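Local coordinates for kelch repeat and BTB domain-containing protein A55 (Vaccinia virus WR, PDB 6I2M), which probably acts as a substrate-specific adapter of CUL3-containing E3 ubiquitin ligases, which direct host target proteins to ubiquitination and proteasomal degradation, at residues A[32-42]-A[72-80]; A[120-128]-A[153-162]. All blocks are in the same frame, centred on the assembly; numbering follows the deposited sequence.

Contact 1: A[32-42]-A[72-80]; sequences INAHKLILSGA and VNDLIDYIY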
loop_
_atom_site.group_PDB
_atom_site.type_symbol
_atom_site.label_atom_id
_atom_site.label_comp_id
_atom_site.label_asym_id
_atom_site.label_seq_id
_atom_site.Cartn_x
_atom_site.Cartn_y
_atom_site.Cartn_z
ATOM N N ILE A 32 -0.138 -21.400 -2.489
ATOM C CA ILE A 32 0.077 -20.042 -1.969
ATOM C C ILE A 32 -1.279 -19.330 -1.893
ATOM O O ILE A 32 -1.936 -19.152 -2.920
ATOM C CB ILE A 32 1.115 -19.212 -2.791
ATOM C CG1 ILE A 32 2.411 -20.003 -3.085
ATOM C CG2 ILE A 32 1.425 -17.874 -2.092
ATOM C CD1 ILE A 32 3.094 -19.636 -4.410
ATOM N N ASN A 33 -1.689 -18.929 -0.676
ATOM C CA ASN A 33 -2.950 -18.228 -0.436
ATOM C C ASN A 33 -2.739 -16.714 -0.427
ATOM O O ASN A 33 -1.852 -16.216 0.272
ATOM C CB ASN A 33 -3.608 -18.703 0.863
ATOM C CG ASN A 33 -4.164 -20.103 0.784
ATOM O OD1 ASN A 33 -5.242 -20.341 0.227
ATOM N ND2 ASN A 33 -3.445 -21.061 1.349
ATOM N N ALA A 34 -3.545 -15.988 -1.220
ATOM C CA ALA A 34 -3.476 -14.531 -1.342
ATOM C C ALA A 34 -4.865 -13.900 -1.549
ATOM O O ALA A 34 -5.882 -14.586 -1.413
ATOM C CB ALA A 34 -2.537 -14.149 -2.482
ATOM N N HIS A 35 -4.898 -12.590 -1.858
ATOM C CA HIS A 35 -6.121 -11.822 -2.101
ATOM C C HIS A 35 -6.202 -11.427 -3.580
ATOM O O HIS A 35 -5.192 -11.009 -4.155
ATOM C CB HIS A 35 -6.163 -10.577 -1.198
ATOM C CG HIS A 35 -5.925 -10.878 0.250
ATOM N ND1 HIS A 35 -4.649 -11.087 0.744
ATOM C CD2 HIS A 35 -6.810 -11.005 1.265
ATOM C CE1 HIS A 35 -4.798 -11.331 2.035
ATOM N NE2 HIS A 35 -6.080 -11.296 2.395
ATOM N N LYS A 36 -7.399 -11.578 -4.190
ATOM C CA LYS A 36 -7.682 -11.268 -5.602
ATOM C C LYS A 36 -7.346 -9.826 -5.986
ATOM O O LYS A 36 -6.779 -9.595 -7.054
ATOM C CB LYS A 36 -9.154 -11.558 -5.942
ATOM C CG LYS A 36 -9.463 -13.024 -6.184
ATOM C CD LYS A 36 -10.894 -13.198 -6.657
ATOM C CE LYS A 36 -11.296 -14.646 -6.743
ATOM N NZ LYS A 36 -12.683 -14.797 -7.249
ATOM N N LEU A 37 -7.706 -8.869 -5.112
ATOM C CA LEU A 37 -7.504 -7.429 -5.279
ATOM C C LEU A 37 -6.020 -7.028 -5.303
ATOM O O LEU A 37 -5.623 -6.236 -6.159
ATOM C CB LEU A 37 -8.271 -6.685 -4.164
ATOM C CG LEU A 37 -8.013 -5.194 -3.962
ATOM C CD1 LEU A 37 -8.761 -4.353 -4.987
ATOM C CD2 LEU A 37 -8.409 -4.780 -2.572
ATOM N N ILE A 38 -5.219 -7.572 -4.360
ATOM C CA ILE A 38 -3.783 -7.303 -4.203
ATOM C C ILE A 38 -2.980 -7.776 -5.429
ATOM O O ILE A 38 -2.161 -7.012 -5.942
ATOM C CB ILE A 38 -3.242 -7.876 -2.849
ATOM C CG1 ILE A 38 -4.067 -7.389 -1.621
ATOM C CG2 ILE A 38 -1.741 -7.625 -2.651
ATOM C CD1 ILE A 38 -4.090 -5.818 -1.302
ATOM N N LEU A 39 -3.238 -9.012 -5.908
ATOM C CA LEU A 39 -2.570 -9.589 -7.082
ATOM C C LEU A 39 -2.915 -8.841 -8.375
ATOM O O LEU A 39 -2.072 -8.749 -9.266
ATOM C CB LEU A 39 -2.910 -11.081 -7.235
ATOM C CG LEU A 39 -2.284 -12.050 -6.230
ATOM C CD1 LEU A 39 -3.058 -13.346 -6.184
ATOM C CD2 LEU A 39 -0.825 -12.340 -6.564
ATOM N N SER A 40 -4.148 -8.312 -8.472
ATOM C CA SER A 40 -4.636 -7.567 -9.635
ATOM C C SER A 40 -4.052 -6.152 -9.737
ATOM O O SER A 40 -3.950 -5.613 -10.842
ATOM C CB SER A 40 -6.159 -7.519 -9.631
ATOM O OG SER A 40 -6.698 -8.817 -9.814
ATOM N N GLY A 41 -3.672 -5.581 -8.594
ATOM C CA GLY A 41 -3.096 -4.243 -8.496
ATOM C C GLY A 41 -1.689 -4.114 -9.047
ATOM O O GLY A 41 -1.373 -3.115 -9.700
ATOM N N ALA A 42 -0.829 -5.117 -8.779
ATOM C CA ALA A 42 0.566 -5.136 -9.229
ATOM C C ALA A 42 0.753 -5.909 -10.535
ATOM O O ALA A 42 1.450 -5.426 -11.429
ATOM C CB ALA A 42 1.462 -5.706 -8.143
ATOM N N VAL A 72 7.592 -17.552 -8.220
ATOM C CA VAL A 72 6.203 -17.106 -8.017
ATOM C C VAL A 72 5.993 -16.638 -6.563
ATOM O O VAL A 72 5.456 -15.550 -6.356
ATOM C CB VAL A 72 5.149 -18.171 -8.466
ATOM C CG1 VAL A 72 3.723 -17.723 -8.158
ATOM C CG2 VAL A 72 5.277 -18.495 -9.950
ATOM N N ASN A 73 6.456 -17.441 -5.577
ATOM C CA ASN A 73 6.354 -17.160 -4.138
ATOM C C ASN A 73 7.014 -15.830 -3.750
ATOM O O ASN A 73 6.402 -15.041 -3.027
ATOM C CB ASN A 73 6.931 -18.319 -3.313
ATOM C CG ASN A 73 6.655 -18.213 -1.834
ATOM O OD1 ASN A 73 5.560 -18.530 -1.355
ATOM N ND2 ASN A 73 7.642 -17.761 -1.077
ATOM N N ASP A 74 8.244 -15.578 -4.246
ATOM C CA ASP A 74 8.989 -14.344 -3.979
ATOM C C ASP A 74 8.372 -13.140 -4.682
ATOM O O ASP A 74 8.462 -12.027 -4.162
ATOM C CB ASP A 74 10.474 -14.498 -4.347
ATOM C CG ASP A 74 11.280 -15.402 -3.427
ATOM O OD1 ASP A 74 10.736 -15.830 -2.381
ATOM O OD2 ASP A 74 12.453 -15.678 -3.749
ATOM N N LEU A 75 7.739 -13.364 -5.854
ATOM C CA LEU A 75 7.061 -12.316 -6.617
ATOM C C LEU A 75 5.793 -11.865 -5.902
ATOM O O LEU A 75 5.491 -10.674 -5.921
ATOM C CB LEU A 75 6.762 -12.759 -8.055
ATOM C CG LEU A 75 7.926 -12.661 -9.042
ATOM C CD1 LEU A 75 7.685 -13.524 -10.247
ATOM C CD2 LEU A 75 8.167 -11.236 -9.480
ATOM N N ILE A 76 5.075 -12.804 -5.242
ATOM C CA ILE A 76 3.879 -12.503 -4.441
ATOM C C ILE A 76 4.343 -11.718 -3.203
ATOM O O ILE A 76 3.707 -10.730 -2.843
ATOM C CB ILE A 76 3.045 -13.774 -4.097
ATOM C CG1 ILE A 76 2.467 -14.416 -5.377
ATOM C CG2 ILE A 76 1.913 -13.466 -3.092
ATOM C CD1 ILE A 76 2.232 -15.910 -5.281
ATOM N N ASP A 77 5.494 -12.116 -2.611
ATOM C CA ASP A 77 6.115 -11.431 -1.472
ATOM C C ASP A 77 6.510 -10.000 -1.866
ATOM O O ASP A 77 6.417 -9.094 -1.038
ATOM C CB ASP A 77 7.342 -12.208 -0.957
ATOM C CG ASP A 77 7.037 -13.509 -0.228
ATOM O OD1 ASP A 77 5.943 -13.617 0.372
ATOM O OD2 ASP A 77 7.904 -14.408 -0.238
ATOM N N TYR A 78 6.910 -9.803 -3.144
ATOM C CA TYR A 78 7.260 -8.497 -3.709
ATOM C C TYR A 78 6.003 -7.634 -3.897
ATOM O O TYR A 78 6.079 -6.418 -3.703
ATOM C CB TYR A 78 8.046 -8.645 -5.025
ATOM C CG TYR A 78 8.520 -7.329 -5.603
ATOM C CD1 TYR A 78 9.606 -6.653 -5.053
ATOM C CD2 TYR A 78 7.886 -6.759 -6.703
ATOM C CE1 TYR A 78 10.041 -5.437 -5.575
ATOM C CE2 TYR A 78 8.312 -5.543 -7.234
ATOM C CZ TYR A 78 9.395 -4.887 -6.671
ATOM O OH TYR A 78 9.824 -3.691 -7.193
ATOM N N ILE A 79 4.853 -8.263 -4.259
ATOM C CA ILE A 79 3.547 -7.596 -4.413
ATOM C C ILE A 79 3.127 -7.073 -3.025
ATOM O O ILE A 79 2.591 -5.968 -2.916
ATOM C CB ILE A 79 2.482 -8.534 -5.081
ATOM C CG1 ILE A 79 2.863 -8.857 -6.543
ATOM C CG2 ILE A 79 1.069 -7.937 -5.025
ATOM C CD1 ILE A 79 2.308 -10.174 -7.119
ATOM N N TYR A 80 3.445 -7.849 -1.966
ATOM C CA TYR A 80 3.205 -7.497 -0.568
ATOM C C TYR A 80 4.396 -6.666 -0.018
ATOM O O TYR A 80 5.247 -6.232 -0.799
ATOM C CB TYR A 80 2.902 -8.759 0.267
ATOM C CG TYR A 80 1.526 -9.341 0.006
ATOM C CD1 TYR A 80 1.303 -10.207 -1.060
ATOM C CD2 TYR A 80 0.449 -9.036 0.834
ATOM C CE1 TYR A 80 0.040 -10.738 -1.311
ATOM C CE2 TYR A 80 -0.818 -9.571 0.600
ATOM C CZ TYR A 80 -1.017 -10.424 -0.474
ATOM O OH TYR A 80 -2.260 -10.955 -0.717
#
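The phenol oxygen of Tyr80 meets the imidazole of His35 in an almost straight hydrogen bond, ND1 to OH 2.8 Å at 178°, each ring presenting its edge to the other's polar atom. Either group could be the donor. Above one face of the Tyr80 ring sits the CG2 methyl of Ile38, a CH-pi contact 3.9 Å from the ring centroid and displaced toward the rim. That methyl also touches Ile79, CG2 to CG2 at 3.7 Å. Ile79 spreads its other branch along helix 36-42: CG1 rests against CB of Ala42, while CD1 reaches CD2 of Leu39 at 3.8 Å. On strand 30-34, Ile32 packs CG2 on CD1 of Ile76 at 3.8 Å.

The imidazole is fixed from its far edge, where NE2 bonds to the carbonyl of Arg19, so both ring nitrogens are engaged in this buried place. Arg15 lies against Tyr80 as a cation-pi partner.

Within the CUL3-binding BTB domain, segments 36-42 and 72-79 (of helix 69-79) cross at 91°, with axes 10.2 Å apart at closest approach. Helix 4-17 packs on Tyr80, strand 23-27 on Leu39 and Ile76, and helix 91-101 on Val72; His35 and Leu37 touch Leu37 and His35 of the second subunit.

Contact 2: A[120-128]-A[153-162]; sequences SKNCIDFYI and LINDENFKYL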
loop_
_atom_site.group_PDB
_atom_site.type_symbol
_atom_site.label_atom_id
_atom_site.label_comp_id
_atom_site.label_asym_id
_atom_site.label_seq_id
_atom_site.Cartn_x
_atom_site.Cartn_y
_atom_site.Cartn_z
ATOM N N SER A 120 31.771 -10.025 -16.927
ATOM C CA SER A 120 32.298 -10.861 -18.010
ATOM C C SER A 120 31.855 -12.322 -17.830
ATOM O O SER A 120 31.562 -12.999 -18.811
ATOM C CB SER A 120 33.820 -10.765 -18.074
ATOM O OG SER A 120 34.419 -11.107 -16.835
ATOM N N LYS A 121 31.774 -12.786 -16.571
ATOM C CA LYS A 121 31.344 -14.141 -16.210
ATOM C C LYS A 121 29.818 -14.340 -16.317
ATOM O O LYS A 121 29.358 -15.484 -16.384
ATOM C CB LYS A 121 31.864 -14.521 -14.805
ATOM C CG LYS A 121 31.462 -13.553 -13.691
ATOM C CD LYS A 121 32.423 -13.615 -12.512
ATOM C CE LYS A 121 32.203 -12.489 -11.528
ATOM N NZ LYS A 121 32.707 -11.185 -12.043
ATOM N N ASN A 122 29.046 -13.232 -16.339
ATOM C CA ASN A 122 27.583 -13.242 -16.408
ATOM C C ASN A 122 27.022 -13.074 -17.823
ATOM O O ASN A 122 26.138 -13.839 -18.209
ATOM C CB ASN A 122 26.987 -12.181 -15.469
ATOM C CG ASN A 122 27.311 -12.363 -14.003
ATOM O OD1 ASN A 122 27.395 -13.482 -13.479
ATOM N ND2 ASN A 122 27.485 -11.255 -13.301
ATOM N N CYS A 123 27.527 -12.071 -18.580
ATOM C CA CYS A 123 27.106 -11.696 -19.942
ATOM C C CYS A 123 26.950 -12.874 -20.910
ATOM O O CYS A 123 26.016 -12.880 -21.715
ATOM C CB CYS A 123 28.037 -10.634 -20.519
ATOM S SG CYS A 123 29.735 -11.202 -20.796
ATOM N N ILE A 124 27.872 -13.850 -20.835
ATOM C CA ILE A 124 27.899 -15.060 -21.661
ATOM C C ILE A 124 26.620 -15.913 -21.456
ATOM O O ILE A 124 26.101 -16.472 -22.424
ATOM C CB ILE A 124 29.236 -15.842 -21.442
ATOM C CG1 ILE A 124 29.402 -17.000 -22.451
ATOM C CG2 ILE A 124 29.433 -16.310 -19.988
ATOM C CD1 ILE A 124 30.804 -17.141 -22.999
ATOM N N ASP A 125 26.089 -15.945 -20.217
ATOM C CA ASP A 125 24.881 -16.683 -19.848
ATOM C C ASP A 125 23.601 -15.883 -20.123
ATOM O O ASP A 125 22.604 -16.468 -20.553
ATOM C CB ASP A 125 24.954 -17.115 -18.369
ATOM C CG ASP A 125 23.788 -17.953 -17.874
ATOM O OD1 ASP A 125 23.396 -18.908 -18.583
ATOM O OD2 ASP A 125 23.283 -17.666 -16.769
ATOM N N PHE A 126 23.628 -14.555 -19.875
ATOM C CA PHE A 126 22.481 -13.664 -20.069
ATOM C C PHE A 126 22.107 -13.427 -21.540
ATOM O O PHE A 126 20.967 -13.043 -21.812
ATOM C CB PHE A 126 22.674 -12.330 -19.328
ATOM C CG PHE A 126 22.445 -12.423 -17.838
ATOM C CD1 PHE A 126 21.161 -12.540 -17.319
ATOM C CD2 PHE A 126 23.513 -12.382 -16.951
ATOM C CE1 PHE A 126 20.951 -12.635 -15.940
ATOM C CE2 PHE A 126 23.302 -12.472 -15.570
ATOM C CZ PHE A 126 22.022 -12.595 -15.074
ATOM N N TYR A 127 23.044 -13.665 -22.483
ATOM C CA TYR A 127 22.788 -13.504 -23.919
ATOM C C TYR A 127 21.903 -14.632 -24.455
ATOM O O TYR A 127 20.919 -14.352 -25.141
ATOM C CB TYR A 127 24.102 -13.389 -24.716
ATOM C CG TYR A 127 23.925 -13.433 -26.221
ATOM C CD1 TYR A 127 23.533 -12.304 -26.932
ATOM C CD2 TYR A 127 24.164 -14.605 -26.935
ATOM C CE1 TYR A 127 23.363 -12.342 -28.316
ATOM C CE2 TYR A 127 23.990 -14.658 -28.317
ATOM C CZ TYR A 127 23.596 -13.522 -29.005
ATOM O OH TYR A 127 23.435 -13.567 -30.369
ATOM N N ILE A 128 22.262 -15.901 -24.145
ATOM C CA ILE A 128 21.530 -17.113 -24.550
ATOM C C ILE A 128 20.116 -17.093 -23.932
ATOM O O ILE A 128 19.159 -17.547 -24.565
ATOM C CB ILE A 128 22.334 -18.411 -24.204
ATOM C CG1 ILE A 128 23.809 -18.309 -24.676
ATOM C CG2 ILE A 128 21.659 -19.669 -24.787
ATOM C CD1 ILE A 128 24.808 -19.215 -23.935
ATOM N N LEU A 153 36.648 -14.634 -22.825
ATOM C CA LEU A 153 35.521 -15.565 -22.871
ATOM C C LEU A 153 35.731 -16.807 -23.746
ATOM O O LEU A 153 35.007 -17.786 -23.563
ATOM C CB LEU A 153 34.234 -14.831 -23.286
ATOM C CG LEU A 153 33.631 -13.898 -22.235
ATOM C CD1 LEU A 153 32.676 -12.913 -22.866
ATOM C CD2 LEU A 153 32.949 -14.679 -21.126
ATOM N N ILE A 154 36.713 -16.786 -24.677
ATOM C CA ILE A 154 37.009 -17.932 -25.555
ATOM C C ILE A 154 37.550 -19.140 -24.761
ATOM O O ILE A 154 37.431 -20.279 -25.217
ATOM C CB ILE A 154 37.915 -17.577 -26.771
ATOM C CG1 ILE A 154 39.272 -16.972 -26.338
ATOM C CG2 ILE A 154 37.175 -16.679 -27.771
ATOM C CD1 ILE A 154 40.429 -17.195 -27.309
ATOM N N ASN A 155 38.117 -18.877 -23.566
ATOM C CA ASN A 155 38.669 -19.882 -22.653
ATOM C C ASN A 155 37.695 -20.215 -21.503
ATOM O O ASN A 155 37.925 -21.183 -20.772
ATOM C CB ASN A 155 40.021 -19.414 -22.102
ATOM C CG ASN A 155 41.036 -19.085 -23.170
ATOM O OD1 ASN A 155 41.626 -19.970 -23.801
ATOM N ND2 ASN A 155 41.263 -17.800 -23.395
ATOM N N ASP A 156 36.610 -19.420 -21.357
ATOM C CA ASP A 156 35.574 -19.574 -20.328
ATOM C C ASP A 156 34.761 -20.866 -20.518
ATOM O O ASP A 156 34.656 -21.369 -21.639
ATOM C CB ASP A 156 34.652 -18.335 -20.311
ATOM C CG ASP A 156 33.730 -18.218 -19.111
ATOM O OD1 ASP A 156 34.241 -18.163 -17.970
ATOM O OD2 ASP A 156 32.497 -18.161 -19.314
ATOM N N GLU A 157 34.206 -21.401 -19.411
ATOM C CA GLU A 157 33.408 -22.634 -19.362
ATOM C C GLU A 157 32.109 -22.560 -20.173
ATOM O O GLU A 157 31.764 -23.525 -20.857
ATOM C CB GLU A 157 33.085 -23.009 -17.903
ATOM C CG GLU A 157 34.281 -23.454 -17.079
ATOM C CD GLU A 157 33.970 -23.703 -15.616
ATOM O OE1 GLU A 157 33.314 -24.726 -15.311
ATOM O OE2 GLU A 157 34.388 -22.878 -14.771
ATOM N N ASN A 158 31.393 -21.419 -20.092
ATOM C CA ASN A 158 30.105 -21.181 -20.755
ATOM C C ASN A 158 30.192 -20.905 -22.272
ATOM O O ASN A 158 29.151 -20.763 -22.919
ATOM C CB ASN A 158 29.340 -20.052 -20.049
ATOM C CG ASN A 158 29.097 -20.279 -18.574
ATOM O OD1 ASN A 158 28.357 -21.182 -18.166
ATOM N ND2 ASN A 158 29.711 -19.452 -17.741
ATOM N N PHE A 159 31.418 -20.850 -22.837
ATOM C CA PHE A 159 31.665 -20.586 -24.260
ATOM C C PHE A 159 31.106 -21.656 -25.207
ATOM O O PHE A 159 30.735 -21.330 -26.337
ATOM C CB PHE A 159 33.164 -20.356 -24.513
ATOM C CG PHE A 159 33.508 -19.765 -25.862
ATOM C CD1 PHE A 159 33.123 -18.470 -26.192
ATOM C CD2 PHE A 159 34.244 -20.491 -26.788
ATOM C CE1 PHE A 159 33.443 -17.924 -27.438
ATOM C CE2 PHE A 159 34.574 -19.938 -28.028
ATOM C CZ PHE A 159 34.162 -18.665 -28.350
ATOM N N LYS A 160 31.037 -22.917 -24.742
ATOM C CA LYS A 160 30.529 -24.062 -25.507
ATOM C C LYS A 160 29.018 -23.992 -25.795
ATOM O O LYS A 160 28.564 -24.559 -26.790
ATOM C CB LYS A 160 30.908 -25.397 -24.830
ATOM C CG LYS A 160 30.430 -25.546 -23.381
ATOM C CD LYS A 160 30.867 -26.867 -22.771
ATOM C CE LYS A 160 30.399 -27.001 -21.344
ATOM N NZ LYS A 160 30.774 -28.315 -20.762
ATOM N N TYR A 161 28.252 -23.300 -24.927
ATOM C CA TYR A 161 26.798 -23.156 -25.042
ATOM C C TYR A 161 26.348 -22.171 -26.132
ATOM O O TYR A 161 25.185 -22.222 -26.541
ATOM C CB TYR A 161 26.170 -22.800 -23.681
ATOM C CG TYR A 161 26.431 -23.828 -22.601
ATOM C CD1 TYR A 161 25.664 -24.987 -22.512
ATOM C CD2 TYR A 161 27.438 -23.638 -21.660
ATOM C CE1 TYR A 161 25.903 -25.939 -21.522
ATOM C CE2 TYR A 161 27.684 -24.580 -20.662
ATOM C CZ TYR A 161 26.915 -25.731 -20.597
ATOM O OH TYR A 161 27.153 -26.664 -19.617
ATOM N N LEU A 162 27.258 -21.289 -26.605
ATOM C CA LEU A 162 26.963 -20.306 -27.655
ATOM C C LEU A 162 26.751 -20.993 -29.004
ATOM O O LEU A 162 27.606 -21.763 -29.451
ATOM C CB LEU A 162 28.057 -19.223 -27.748
ATOM C CG LEU A 162 28.121 -18.207 -26.600
ATOM C CD1 LEU A 162 29.500 -17.608 -26.487
ATOM C CD2 LEU A 162 27.087 -17.099 -26.770
#
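Ile124 projects from its helix into the loop formed by residues 153-162, and each carbon beyond CA is met by that loop, some of them by the same residue. CB lies 3.9 Å from CD2 of Leu153. The CG2 branch heads for the polar side of the loop, 3.6 Å from OD2 of Asp156 and close to CB of Asn158. CG1, anti to the backbone N (chi1 -171°), passes Asn158 at similar range from its CB and its carbonyl oxygen, which puts the terminal methyl among Leu153, Phe159 and Leu162. CD1 of Ile124 lies 3.8 Å from CD1 of Leu162. The same methyl also meets CD2 of Leu153 and the backbone N and ring edge of Phe159.

Flanking contacts extend the interface along the helix. Before Ile124, CD1 of Leu153 touches SG of Cys123 at 4.0 Å, while its CD2 lies near the carbonyl oxygen of Ser120. Farther along, Leu162 crosses Tyr127 and Ile128 at about right angles, setting CD2 3.8 Å from CD2 of the Tyr127 ring. Ile128 then reaches CB of Tyr161 with its CD1 methyl at 3.8 Å.

The loop is also held by helix 184-195, through an edge-to-face pairing of Phe159 with Trp191, whose indole NE1 bonds to the carbonyl of Leu162. Tyr127 and Cys123 are packed in turn by helix 136-147. The segments thus join helix 120-132 to the loop between helices 150-153 and 164-171, in the BACK region.

No hydrogen bond passes between the two segments. Asn158 ND2 instead makes a weak bond to OD2 of Asp156 within the loop, 3.5 Å long, and attachment to the helix probably depends mainly on apolar packing.

From the N terminus, the chain passes through helix 4-17 and the first strand before reaching contact 1, which closes a loop of 29 intervening residues. Helices 91-101 and 104-116 then lead onward to the BACK region. There contact 2 closes a second loop, of 24 residues and mostly helical. The loops follow in series, neither nesting nor crossing, with centres 34 Å apart on opposite sides of the chain's centre. Contact 1 joins strand 30-34 and helix 36-42 to helix 69-79 in the BTB domain; contact 2 joins helix 120-132 to the loop before helix 164-171 in the BACK region. This chain is the BTB-BACK part of a longer protein, whose Kelch repeats lie outside it.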